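Local coordinates for protein Non-reducing end beta-L-arabinofuranosidase (Bacteroides thetaiotaomicron, PDB 5MQO) that probably hydrolyses glycosidic linkages of complex plant pectin, acting as a family GH127 glycoside hydrolase with aceric acidase activity, at residues A[22-26]-A[38-42]; A[25-29]-A[393-398]; A[104-108]-A[196-200]; A[249-253]-A[309-313]; A[405-409]-A[483-487]. All blocks are in the same frame, centred on the assembly; numbering follows the deposited sequence.

Interaction 1: A[22-26]-A[38-42]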
# COMPACT_ATOMS: atom_id res chain seq x y z
N SER A 22 -8.62 21.04 -2.43
CA SER A 22 -7.56 22.08 -2.53
C SER A 22 -6.18 21.52 -2.22
O SER A 22 -5.19 21.99 -2.82
CB SER A 22 -7.85 23.26 -1.60
N ASN A 23 -6.09 20.52 -1.33
CA ASN A 23 -4.88 20.37 -0.50
C ASN A 23 -4.38 18.94 -0.10
O ASN A 23 -3.49 18.80 0.78
CB ASN A 23 -5.15 21.18 0.77
CG ASN A 23 -3.88 21.55 1.50
OD1 ASN A 23 -2.88 21.89 0.87
ND2 ASN A 23 -3.91 21.45 2.83
N GLY A 24 -4.93 17.89 -0.70
CA GLY A 24 -4.56 16.51 -0.33
C GLY A 24 -3.16 16.05 -0.73
O GLY A 24 -2.52 16.68 -1.58
N LEU A 25 -2.67 14.98 -0.10
CA LEU A 25 -1.47 14.24 -0.53
C LEU A 25 -1.47 14.00 -2.03
O LEU A 25 -0.43 14.16 -2.68
CB LEU A 25 -1.38 12.88 0.17
CG LEU A 25 -0.20 11.92 -0.07
CD1 LEU A 25 1.12 12.61 0.26
CD2 LEU A 25 -0.38 10.68 0.79
N THR A 26 -2.63 13.60 -2.55
CA THR A 26 -2.91 13.74 -3.98
C THR A 26 -4.25 14.42 -4.27
O THR A 26 -5.31 13.99 -3.82
CB THR A 26 -2.79 12.41 -4.77
OG1 THR A 26 -3.43 11.35 -4.06
CG2 THR A 26 -1.32 12.07 -4.96
N ASN A 38 -8.94 13.59 -2.44
CA ASN A 38 -8.45 13.46 -1.06
C ASN A 38 -9.01 14.57 -0.13
O ASN A 38 -9.42 15.65 -0.57
CB ASN A 38 -6.90 13.54 -0.98
CG ASN A 38 -6.19 12.20 -1.30
OD1 ASN A 38 -6.54 11.46 -2.21
ND2 ASN A 38 -5.14 11.93 -0.55
N THR A 39 -9.00 14.25 1.15
CA THR A 39 -9.02 15.23 2.22
C THR A 39 -7.64 15.88 2.23
O THR A 39 -6.66 15.29 1.79
CB THR A 39 -9.22 14.60 3.62
OG1 THR A 39 -8.03 13.93 4.05
CG2 THR A 39 -10.37 13.65 3.63
N GLY A 40 -7.59 17.09 2.77
CA GLY A 40 -6.35 17.86 2.90
C GLY A 40 -5.35 17.09 3.72
O GLY A 40 -5.71 16.27 4.55
N ILE A 41 -4.08 17.34 3.45
CA ILE A 41 -2.98 16.61 4.08
C ILE A 41 -2.96 16.81 5.60
O ILE A 41 -2.46 15.95 6.32
CB ILE A 41 -1.63 16.97 3.39
CG1 ILE A 41 -0.53 15.98 3.76
CG2 ILE A 41 -1.17 18.39 3.70
CD1 ILE A 41 0.66 16.05 2.84
N ASP A 42 -3.54 17.93 6.05
CA ASP A 42 -3.65 18.32 7.48
C ASP A 42 -4.99 17.99 8.20
O ASP A 42 -5.11 18.16 9.44
CB ASP A 42 -3.34 19.83 7.64
CG ASP A 42 -4.30 20.77 6.82
OD1 ASP A 42 -5.04 20.36 5.90
OD2 ASP A 42 -4.26 21.98 7.10
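The flat amide of N38 lies beneath the backbone of T26. The carbonyl oxygen T26 O stands almost directly over N38 CG, 3.2 Å from it, and T26 OG1 lies on the same side of the plane, closer to N38 OD1. At the nitrogen end, N38 ND2 is met by L25 CB at 3.9 Å. The amide faces this carbonyl without bonding to it: T26 O and N38 OD1 are two acceptors, and OD1 is satisfied by the indole N-H of W393. With CG anti to the carbonyl carbon (chi1 -82°), the amide of N38 is carried past G24 to reach T26. An alanine at N38 is likely to leave W393 NE1 without its acceptor and the T26 carbonyl without its cover. Beside it the two backbones come close, with G24 CA 3.2 Å from T39 O. A side chain on G24 would run into N38 CB, so the bare glycine is what lets the loops meet here. A single backbone hydrogen bond ties them, from I41 N to N23 O (3.1 Å, 153°), its donor lying 50° above the carbonyl plane rather than within it. Beyond it, L25 CD1 and I41 CD1 form a looser apolar pair at 4.3 Å. Both leucine and isoleucine rest on V203 of helix 192-208 and on N471, while T26 leans on helix 382-399. The N-terminal loop is thus clamped between these helices and the chain leaving strand 37-38, an outermost strand of a mixed sheet.

Interaction 2: A[25-29]-A[393-398]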
# COMPACT_ATOMS: atom_id res chain seq x y z
N LEU A 25 -2.67 14.98 -0.10
CA LEU A 25 -1.47 14.24 -0.53
C LEU A 25 -1.47 14.00 -2.03
O LEU A 25 -0.43 14.16 -2.68
CB LEU A 25 -1.38 12.88 0.17
CG LEU A 25 -0.20 11.92 -0.07
CD1 LEU A 25 1.12 12.61 0.26
CD2 LEU A 25 -0.38 10.68 0.79
N THR A 26 -2.63 13.60 -2.55
CA THR A 26 -2.91 13.74 -3.98
C THR A 26 -4.25 14.42 -4.27
O THR A 26 -5.31 13.99 -3.82
CB THR A 26 -2.79 12.41 -4.77
OG1 THR A 26 -3.43 11.35 -4.06
CG2 THR A 26 -1.32 12.07 -4.96
N ASP A 27 -4.17 15.43 -5.12
CA ASP A 27 -5.23 16.34 -5.32
C ASP A 27 -5.90 16.20 -6.68
O ASP A 27 -5.58 16.95 -7.61
CB ASP A 27 -4.64 17.72 -5.15
CG ASP A 27 -5.66 18.78 -5.17
OD1 ASP A 27 -6.85 18.46 -4.95
OD2 ASP A 27 -5.25 19.94 -5.39
N MET A 28 -6.88 15.30 -6.79
CA MET A 28 -7.74 15.19 -7.98
C MET A 28 -8.97 16.15 -7.92
O MET A 28 -9.94 15.99 -8.64
CB MET A 28 -8.19 13.73 -8.16
CG MET A 28 -7.01 12.80 -8.38
SD MET A 28 -7.26 11.06 -8.78
CE MET A 28 -8.60 11.17 -9.91
N SER A 29 -8.88 17.19 -7.10
CA SER A 29 -10.01 18.07 -6.87
C SER A 29 -10.45 18.87 -8.11
O SER A 29 -11.62 19.17 -8.23
CB SER A 29 -9.67 19.00 -5.71
OG SER A 29 -8.59 19.84 -6.06
N TRP A 393 -5.55 3.26 -5.18
CA TRP A 393 -6.05 4.50 -4.66
C TRP A 393 -6.47 5.41 -5.80
O TRP A 393 -7.51 6.00 -5.72
CB TRP A 393 -5.04 5.16 -3.75
CG TRP A 393 -5.59 6.41 -3.16
CD1 TRP A 393 -5.35 7.68 -3.58
CD2 TRP A 393 -6.51 6.50 -2.07
NE1 TRP A 393 -6.05 8.57 -2.80
CE2 TRP A 393 -6.76 7.86 -1.86
CE3 TRP A 393 -7.13 5.56 -1.24
CZ2 TRP A 393 -7.61 8.31 -0.87
CZ3 TRP A 393 -7.97 6.01 -0.23
CH2 TRP A 393 -8.21 7.38 -0.07
N ARG A 394 -5.67 5.50 -6.86
CA ARG A 394 -6.03 6.30 -8.04
C ARG A 394 -7.28 5.74 -8.72
O ARG A 394 -8.20 6.49 -9.08
CB ARG A 394 -4.90 6.33 -9.04
CG ARG A 394 -3.90 7.46 -8.86
CD ARG A 394 -3.10 7.30 -7.61
NE ARG A 394 -2.04 8.28 -7.52
CZ ARG A 394 -1.40 8.58 -6.39
NH1 ARG A 394 -1.68 7.96 -5.24
NH2 ARG A 394 -0.46 9.51 -6.42
N MET A 395 -7.34 4.42 -8.84
CA MET A 395 -8.53 3.78 -9.40
C MET A 395 -9.80 4.06 -8.58
O MET A 395 -10.87 4.32 -9.14
CB MET A 395 -8.31 2.28 -9.59
CG MET A 395 -7.20 1.95 -10.58
SD MET A 395 -7.52 2.35 -12.30
CE MET A 395 -8.78 1.14 -12.67
N LEU A 396 -9.68 4.06 -7.26
CA LEU A 396 -10.77 4.52 -6.41
C LEU A 396 -11.22 5.94 -6.79
O LEU A 396 -12.41 6.15 -7.05
CB LEU A 396 -10.39 4.48 -4.93
CG LEU A 396 -11.46 4.92 -3.91
CD1 LEU A 396 -12.66 3.97 -3.91
CD2 LEU A 396 -10.84 4.99 -2.53
N GLU A 397 -10.28 6.89 -6.84
CA GLU A 397 -10.63 8.32 -7.05
C GLU A 397 -11.26 8.56 -8.46
O GLU A 397 -12.20 9.31 -8.61
CB GLU A 397 -9.43 9.26 -6.76
CG GLU A 397 -8.87 9.12 -5.33
CD GLU A 397 -8.36 10.41 -4.68
OE1 GLU A 397 -7.55 11.20 -5.26
OE2 GLU A 397 -8.77 10.64 -3.52
N VAL A 398 -10.75 7.88 -9.47
CA VAL A 398 -11.29 7.92 -10.82
C VAL A 398 -12.65 7.24 -11.04
O VAL A 398 -13.31 7.55 -12.03
CB VAL A 398 -10.26 7.25 -11.77
CG1 VAL A 398 -10.86 6.82 -13.08
CG2 VAL A 398 -9.08 8.19 -12.00
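M28 makes the dense part of this contact. Its SD lies 3.5 Å from E397 CB, and its CG is equally near the carboxylate oxygen E397 OE1. A bend at chi3 (41°) turns the terminal methyl along the helix, where M28 CE meets V398 CG2 at 3.7 Å. T26 adds a second close point: its methyl CG2 comes to 3.1 Å from R394 NH2, a tight, probably strained approach without a bond, the two side chains crossing at about a right angle. The hydroxyl of T26 sits more loosely, over one face of the R394 guanidinium toward its rim and near the plane of the W393 ring at the indole edge, where T26 OG1 is 4.0 Å from W393 NE1. Two of the polar ends have partners elsewhere: W393 NE1 donates to N38, and R394 NE forms a salt bridge with D309. D27 and S29 face away from the helix and hold the loop's shape instead, D27 OD1 accepting from S29 N (3.2 Å) in an Asx turn. A loop from the N-terminus is thereby laid against helix 382-399 of the catalytic domain, whose (alpha/alpha)6-barrel core is that of the six-hairpin glycosidase clan.

Interaction 3: A[104-108]-A[196-200]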
# COMPACT_ATOMS: atom_id res chain seq x y z
N TYR A 104 14.87 13.02 0.10
CA TYR A 104 13.66 13.72 -0.34
C TYR A 104 12.41 12.96 0.05
O TYR A 104 11.39 13.58 0.27
CB TYR A 104 13.64 13.92 -1.87
CG TYR A 104 14.78 14.74 -2.43
CD1 TYR A 104 15.11 15.99 -1.91
CD2 TYR A 104 15.51 14.28 -3.52
CE1 TYR A 104 16.15 16.75 -2.45
CE2 TYR A 104 16.55 15.03 -4.07
CZ TYR A 104 16.87 16.26 -3.53
OH TYR A 104 17.90 16.99 -4.08
N LYS A 105 12.49 11.63 0.07
CA LYS A 105 11.37 10.80 0.56
C LYS A 105 11.23 10.93 2.06
O LYS A 105 10.14 11.11 2.53
CB LYS A 105 11.51 9.32 0.14
CG LYS A 105 11.14 9.08 -1.33
CD LYS A 105 11.29 7.64 -1.79
CE LYS A 105 12.75 7.30 -2.11
NZ LYS A 105 12.91 5.93 -2.68
N TRP A 106 12.35 10.85 2.78
CA TRP A 106 12.40 11.06 4.23
C TRP A 106 11.71 12.37 4.59
O TRP A 106 10.78 12.42 5.41
CB TRP A 106 13.86 11.05 4.73
CG TRP A 106 14.05 11.39 6.22
CD1 TRP A 106 13.94 10.53 7.27
CD2 TRP A 106 14.39 12.66 6.79
NE1 TRP A 106 14.18 11.18 8.45
CE2 TRP A 106 14.46 12.49 8.19
CE3 TRP A 106 14.64 13.93 6.25
CZ2 TRP A 106 14.77 13.54 9.07
CZ3 TRP A 106 14.95 14.99 7.13
CH2 TRP A 106 15.01 14.78 8.53
N MET A 107 12.19 13.43 3.95
CA MET A 107 11.75 14.81 4.16
C MET A 107 10.25 14.96 3.84
O MET A 107 9.52 15.63 4.57
CB MET A 107 12.64 15.73 3.32
CG MET A 107 12.08 17.06 2.88
SD MET A 107 12.19 18.28 4.16
CE MET A 107 10.87 19.32 3.55
N GLU A 108 9.80 14.32 2.78
CA GLU A 108 8.38 14.29 2.43
C GLU A 108 7.59 13.68 3.58
O GLU A 108 6.51 14.17 3.95
CB GLU A 108 8.18 13.50 1.14
CG GLU A 108 6.77 13.46 0.59
CD GLU A 108 6.63 12.60 -0.67
OE1 GLU A 108 7.63 12.45 -1.46
OE2 GLU A 108 5.50 12.06 -0.85
N HIS A 196 11.92 12.75 -7.17
CA HIS A 196 11.58 12.68 -5.77
C HIS A 196 11.54 14.06 -5.17
O HIS A 196 10.75 14.31 -4.26
CB HIS A 196 12.57 11.80 -5.04
CG HIS A 196 12.47 10.38 -5.46
ND1 HIS A 196 11.34 9.63 -5.25
CD2 HIS A 196 13.35 9.58 -6.11
CE1 HIS A 196 11.52 8.42 -5.75
NE2 HIS A 196 12.73 8.36 -6.27
N LEU A 197 12.38 14.97 -5.66
CA LEU A 197 12.27 16.36 -5.27
C LEU A 197 10.89 16.94 -5.59
O LEU A 197 10.38 17.72 -4.79
CB LEU A 197 13.36 17.22 -5.93
CG LEU A 197 13.41 18.70 -5.54
CD1 LEU A 197 13.90 18.89 -4.12
CD2 LEU A 197 14.29 19.45 -6.51
N MET A 198 10.30 16.57 -6.72
CA MET A 198 8.97 17.08 -7.05
C MET A 198 7.97 16.77 -5.93
O MET A 198 7.31 17.66 -5.41
CB MET A 198 8.45 16.51 -8.37
CG MET A 198 9.23 16.88 -9.62
SD MET A 198 8.39 16.32 -11.14
CE MET A 198 8.60 14.55 -11.01
N MET A 199 7.86 15.52 -5.55
CA MET A 199 6.86 15.16 -4.57
C MET A 199 7.17 15.74 -3.20
O MET A 199 6.24 16.11 -2.47
CB MET A 199 6.63 13.64 -4.50
CG MET A 199 5.46 13.15 -5.35
SD MET A 199 3.90 13.95 -4.91
CE MET A 199 2.81 12.53 -5.05
N ALA A 200 8.45 15.85 -2.86
CA ALA A 200 8.85 16.44 -1.58
C ALA A 200 8.40 17.89 -1.47
O ALA A 200 7.93 18.35 -0.42
CB ALA A 200 10.35 16.33 -1.36
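L197 crosses obliquely over one face of the Y104 ring, its CB 4.2 Å from the Y104 ring centroid and only 6° off the ring normal, a CH-pi contact. The branch reaches on toward the far rim, L197 CD1 touching Y104 CE1 at 3.5 Å. A second CH-pi pair runs the other way, with K105 CE over the face of the H196 imidazole, offset toward its rim, while K105 NZ donates to the backbone oxygen of C457. At the base of the Y104 side chain, A200 CB approaches Y104 O to 3.4 Å. A turn later, E108 CG is anti to the backbone N (chi1 -176°), and the extended chain brings E108 OE1 to 3.4 Å from M199 CB; its charge is answered by R464. Replacing Y104 with an alanine would probably strip L197 of the ring it rests on and open a gap between the helices. The segments run nearly parallel, 12° apart, with axes 8.6 Å from each other. Helices 102-117 and 192-208 thus pack side by side in the catalytic domain, flanked by helices 120-136 and 212-230 on the Y104 and L197 side and by helix 458-466 beside K105.

Interaction 4: A[249-253]-A[309-313]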
# COMPACT_ATOMS: atom_id res chain seq x y z
N VAL A 249 2.36 14.53 -12.99
CA VAL A 249 0.91 14.81 -12.96
C VAL A 249 0.54 15.55 -11.66
O VAL A 249 -0.34 16.43 -11.64
CB VAL A 249 0.06 13.52 -13.07
CG1 VAL A 249 -1.43 13.82 -12.92
CG2 VAL A 249 0.29 12.85 -14.42
N GLU A 250 1.21 15.21 -10.57
CA GLU A 250 0.94 15.94 -9.35
C GLU A 250 1.44 17.40 -9.46
O GLU A 250 0.86 18.29 -8.86
CB GLU A 250 1.52 15.21 -8.14
CG GLU A 250 0.83 15.54 -6.84
CD GLU A 250 -0.67 15.27 -6.85
OE1 GLU A 250 -1.42 16.07 -6.21
OE2 GLU A 250 -1.10 14.25 -7.45
N MET A 251 2.47 17.64 -10.25
CA MET A 251 2.92 19.01 -10.48
C MET A 251 1.99 19.79 -11.36
O MET A 251 1.81 20.99 -11.12
CB MET A 251 4.31 19.06 -11.05
CG MET A 251 5.35 19.18 -9.96
SD MET A 251 5.39 20.87 -9.33
CE MET A 251 6.64 20.59 -8.11
N TYR A 252 1.40 19.14 -12.36
CA TYR A 252 0.35 19.80 -13.17
C TYR A 252 -0.83 20.16 -12.28
O TYR A 252 -1.26 21.29 -12.27
CB TYR A 252 -0.11 18.91 -14.31
CG TYR A 252 -1.42 19.32 -14.95
CD1 TYR A 252 -1.51 20.45 -15.77
CD2 TYR A 252 -2.56 18.54 -14.77
CE1 TYR A 252 -2.73 20.80 -16.37
CE2 TYR A 252 -3.77 18.88 -15.36
CZ TYR A 252 -3.86 20.01 -16.16
OH TYR A 252 -5.09 20.29 -16.73
N ARG A 253 -1.30 19.19 -11.52
CA ARG A 253 -2.27 19.44 -10.46
C ARG A 253 -1.94 20.61 -9.56
O ARG A 253 -2.84 21.38 -9.24
CB ARG A 253 -2.46 18.19 -9.58
CG ARG A 253 -3.33 17.15 -10.28
CD ARG A 253 -3.22 15.80 -9.65
NE ARG A 253 -3.91 14.82 -10.46
CZ ARG A 253 -3.86 13.51 -10.22
NH1 ARG A 253 -3.17 13.04 -9.18
NH2 ARG A 253 -4.51 12.65 -11.01
N ASP A 309 -3.47 8.32 -13.10
CA ASP A 309 -3.31 9.76 -12.92
C ASP A 309 -3.45 10.56 -14.22
O ASP A 309 -4.11 11.60 -14.24
CB ASP A 309 -1.98 10.07 -12.20
CG ASP A 309 -2.14 10.15 -10.70
OD1 ASP A 309 -3.28 10.41 -10.24
OD2 ASP A 309 -1.13 9.98 -9.98
N VAL A 310 -2.88 10.08 -15.32
CA VAL A 310 -3.10 10.73 -16.63
C VAL A 310 -4.56 10.60 -17.03
O VAL A 310 -5.16 11.59 -17.46
CB VAL A 310 -2.17 10.21 -17.74
CG1 VAL A 310 -2.61 10.73 -19.12
CG2 VAL A 310 -0.74 10.62 -17.41
N TYR A 311 -5.14 9.41 -16.83
CA TYR A 311 -6.56 9.21 -17.15
C TYR A 311 -7.45 10.21 -16.39
O TYR A 311 -8.38 10.76 -16.96
CB TYR A 311 -7.04 7.78 -16.91
CG TYR A 311 -8.51 7.71 -17.12
CD1 TYR A 311 -9.04 7.62 -18.41
CD2 TYR A 311 -9.40 7.85 -16.05
CE1 TYR A 311 -10.42 7.62 -18.62
CE2 TYR A 311 -10.77 7.85 -16.24
CZ TYR A 311 -11.27 7.73 -17.51
OH TYR A 311 -12.62 7.74 -17.62
N ALA A 312 -7.14 10.46 -15.12
CA ALA A 312 -7.90 11.42 -14.31
C ALA A 312 -8.04 12.78 -14.97
O ALA A 312 -9.04 13.46 -14.77
CB ALA A 312 -7.25 11.60 -12.95
N GLU A 313 -7.01 13.16 -15.73
CA GLU A 313 -6.93 14.45 -16.40
C GLU A 313 -7.44 14.40 -17.83
O GLU A 313 -8.09 15.34 -18.23
CB GLU A 313 -5.48 14.99 -16.37
CG GLU A 313 -4.79 14.94 -15.00
CD GLU A 313 -5.57 15.64 -13.89
OE1 GLU A 313 -6.31 16.63 -14.18
OE2 GLU A 313 -5.42 15.21 -12.71
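R253 and E313, with V249 alongside, bury the largest areas here, and the guanidinium of R253 organises the rest. Its NE points straight at E313 OE2 (2.7 Å, 163°), the oxygen lying in the guanidinium plane and being met nearly along its own C-O bond. R253 NH2 adds a weak bond to the same oxygen at 3.2 Å. At its far end the group grips one oxygen of D309 with two nitrogens: R253 NH1 reaches D309 OD1 at 2.8 Å, and R253 NH2 reaches D309 OD1 at 2.7 Å. Both come from the same face of the D309 carboxylate, whose plane stands 84° to the guanidinium. Within its own helix, R253 NH1 also bonds E250 OE2 on the syn side at 3.0 Å. The R253 chain, extended from CG to NE, runs obliquely back toward the start of its segment to reach these partners. V249 then lies across one guanidinium face through CG1, while its other methyl, V249 CG2, packs against V310 CG2 at 3.9 Å. E313, bent at chi2, presents its second oxygen to the edge of Y252, with OE1 3.6 Å from Y252 CE2, and OE2 also accepts from S31 OG. Three carboxylates therefore surround one arginine. The remaining oxygens of D309 and E250 turn to R394 and R206, so the acidic cluster is probably balanced by three guanidinium groups. Such a network, with several bonds in the guanidinium plane and a methyl on its face, fixes the rotation of R253 and would probably favour the ionised form of the acids.

Interaction 5: A[405-409]-A[483-487]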
# COMPACT_ATOMS: atom_id res chain seq x y z
N ALA A 405 -10.96 0.50 -3.00
CA ALA A 405 -10.67 0.77 -1.59
C ALA A 405 -10.28 -0.47 -0.75
O ALA A 405 -9.42 -0.36 0.15
CB ALA A 405 -11.82 1.52 -0.92
N GLU A 406 -10.89 -1.61 -1.03
CA GLU A 406 -10.55 -2.88 -0.38
C GLU A 406 -9.06 -3.22 -0.54
O GLU A 406 -8.37 -3.57 0.44
CB GLU A 406 -11.40 -4.01 -0.98
CG GLU A 406 -11.32 -5.37 -0.28
CD GLU A 406 -11.73 -5.34 1.18
OE1 GLU A 406 -12.70 -4.64 1.53
OE2 GLU A 406 -11.07 -6.02 1.98
N LEU A 407 -8.57 -3.07 -1.76
CA LEU A 407 -7.16 -3.33 -2.08
C LEU A 407 -6.19 -2.38 -1.44
O LEU A 407 -5.10 -2.80 -1.03
CB LEU A 407 -6.97 -3.39 -3.60
CG LEU A 407 -7.45 -4.81 -3.97
CD1 LEU A 407 -8.27 -4.84 -5.22
CD2 LEU A 407 -6.28 -5.77 -4.07
N VAL A 408 -6.58 -1.10 -1.35
CA VAL A 408 -5.78 -0.14 -0.59
C VAL A 408 -5.61 -0.65 0.84
O VAL A 408 -4.50 -0.63 1.35
CB VAL A 408 -6.42 1.28 -0.62
CG1 VAL A 408 -5.74 2.22 0.37
CG2 VAL A 408 -6.30 1.89 -2.02
N GLU A 409 -6.70 -1.13 1.47
CA GLU A 409 -6.63 -1.58 2.88
C GLU A 409 -5.80 -2.86 3.03
O GLU A 409 -4.88 -2.92 3.88
CB GLU A 409 -8.02 -1.81 3.50
CG GLU A 409 -8.04 -1.89 5.03
CD GLU A 409 -9.45 -2.05 5.61
OE1 GLU A 409 -10.11 -3.06 5.25
OE2 GLU A 409 -9.94 -1.15 6.35
N CYS A 483 -16.14 7.11 4.16
CA CYS A 483 -15.24 6.45 5.11
C CYS A 483 -14.62 5.22 4.42
O CYS A 483 -15.30 4.20 4.22
CB CYS A 483 -15.95 6.06 6.41
SG CYS A 483 -16.86 7.43 7.18
N ASN A 484 -13.34 5.33 4.10
CA ASN A 484 -12.61 4.30 3.41
C ASN A 484 -11.74 3.41 4.31
O ASN A 484 -11.84 2.19 4.22
CB ASN A 484 -11.77 4.95 2.33
CG ASN A 484 -12.62 5.48 1.20
OD1 ASN A 484 -13.39 4.74 0.63
ND2 ASN A 484 -12.50 6.76 0.90
N LEU A 485 -10.89 3.98 5.15
CA LEU A 485 -10.09 3.16 6.07
C LEU A 485 -10.44 3.50 7.48
O LEU A 485 -10.08 4.57 7.94
CB LEU A 485 -8.58 3.35 5.90
CG LEU A 485 -7.90 3.02 4.57
CD1 LEU A 485 -6.43 2.70 4.82
CD2 LEU A 485 -8.59 1.92 3.78
N TYR A 486 -11.10 2.55 8.15
CA TYR A 486 -11.52 2.68 9.54
C TYR A 486 -10.33 2.69 10.49
O TYR A 486 -9.34 1.98 10.30
CB TYR A 486 -12.56 1.59 9.92
CG TYR A 486 -13.79 1.60 9.02
CD1 TYR A 486 -14.61 2.73 8.95
CD2 TYR A 486 -14.12 0.50 8.23
CE1 TYR A 486 -15.71 2.78 8.11
CE2 TYR A 486 -15.24 0.55 7.38
CZ TYR A 486 -16.02 1.70 7.32
OH TYR A 486 -17.12 1.81 6.50
N GLY A 487 -10.47 3.48 11.55
CA GLY A 487 -9.42 3.69 12.56
C GLY A 487 -9.76 4.96 13.34
O GLY A 487 -10.34 5.91 12.79
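This contact belongs to the seam between the helical catalytic domain and the beta-rich middle domain of GH127: helix 402-416 meets the loop that links strand 480-483 to strand 489-494. L485 carries it. With its CG anti to the carbonyl carbon (chi1 -61°), the leucine reaches out of the loop so that one methyl, L485 CD2, touches E409 CB at 3.8 Å. The same methyl lies 4.0 Å from E409 CG, the two side chains sliding past each other in opposite directions, and V408 CG1 stands farther off, 4.5 Å from L485 CD2. One helical turn earlier, A405 CB meets the amide oxygen N484 OD1 at 3.9 Å. The contact between these segments is thus made by carbon atoms against a methyl and an amide oxygen, and the polar groups look elsewhere. N484 OD1 accepts from Y560 OH and N484 ND2 donates to T475 OG1, which fix the rotation of the amide and keep OD1 beside the alanine. The extended E409 chain runs along L485 to place its carboxylate beside the loop backbone, E409 OE2 being 4.3 Å from Y486 N, too far for a bond. R534 does the joining: its guanidinium makes salt bridges with E406 and E409 of the helix and donates to N484 O of the loop, while Y486 OH bonds the R534 carbonyl. The Y486 ring also meets Y509 edge-to-face. Apolar contact over a leucine, with an arginine from strand 529-535 locking both sides, joins the barrel helices to the beta sheets, the multidomain plan of GH127 enzymes.

Overall arrangement
From the N terminus, interaction 1 closes the shortest loop, tying the first modelled residues to the loop after strand 37-38. Interaction 2 shares L25 and T26 with it and runs to helix 382-399, so both loops start from the same stretch, the first short and the second very long. Its long span encloses interactions 3 and 4, which follow one another and pair helices of the catalytic domain: 102-117 with 192-208, then 243-255 with 297-314. Interactions 2 and 4 meet closely, with centres about 9 Å apart, through R394 and D309. Interaction 5 lies beyond, joining helix 402-416, which follows helix 382-399, to the middle domain. It touches interaction 2 through W393 and V408.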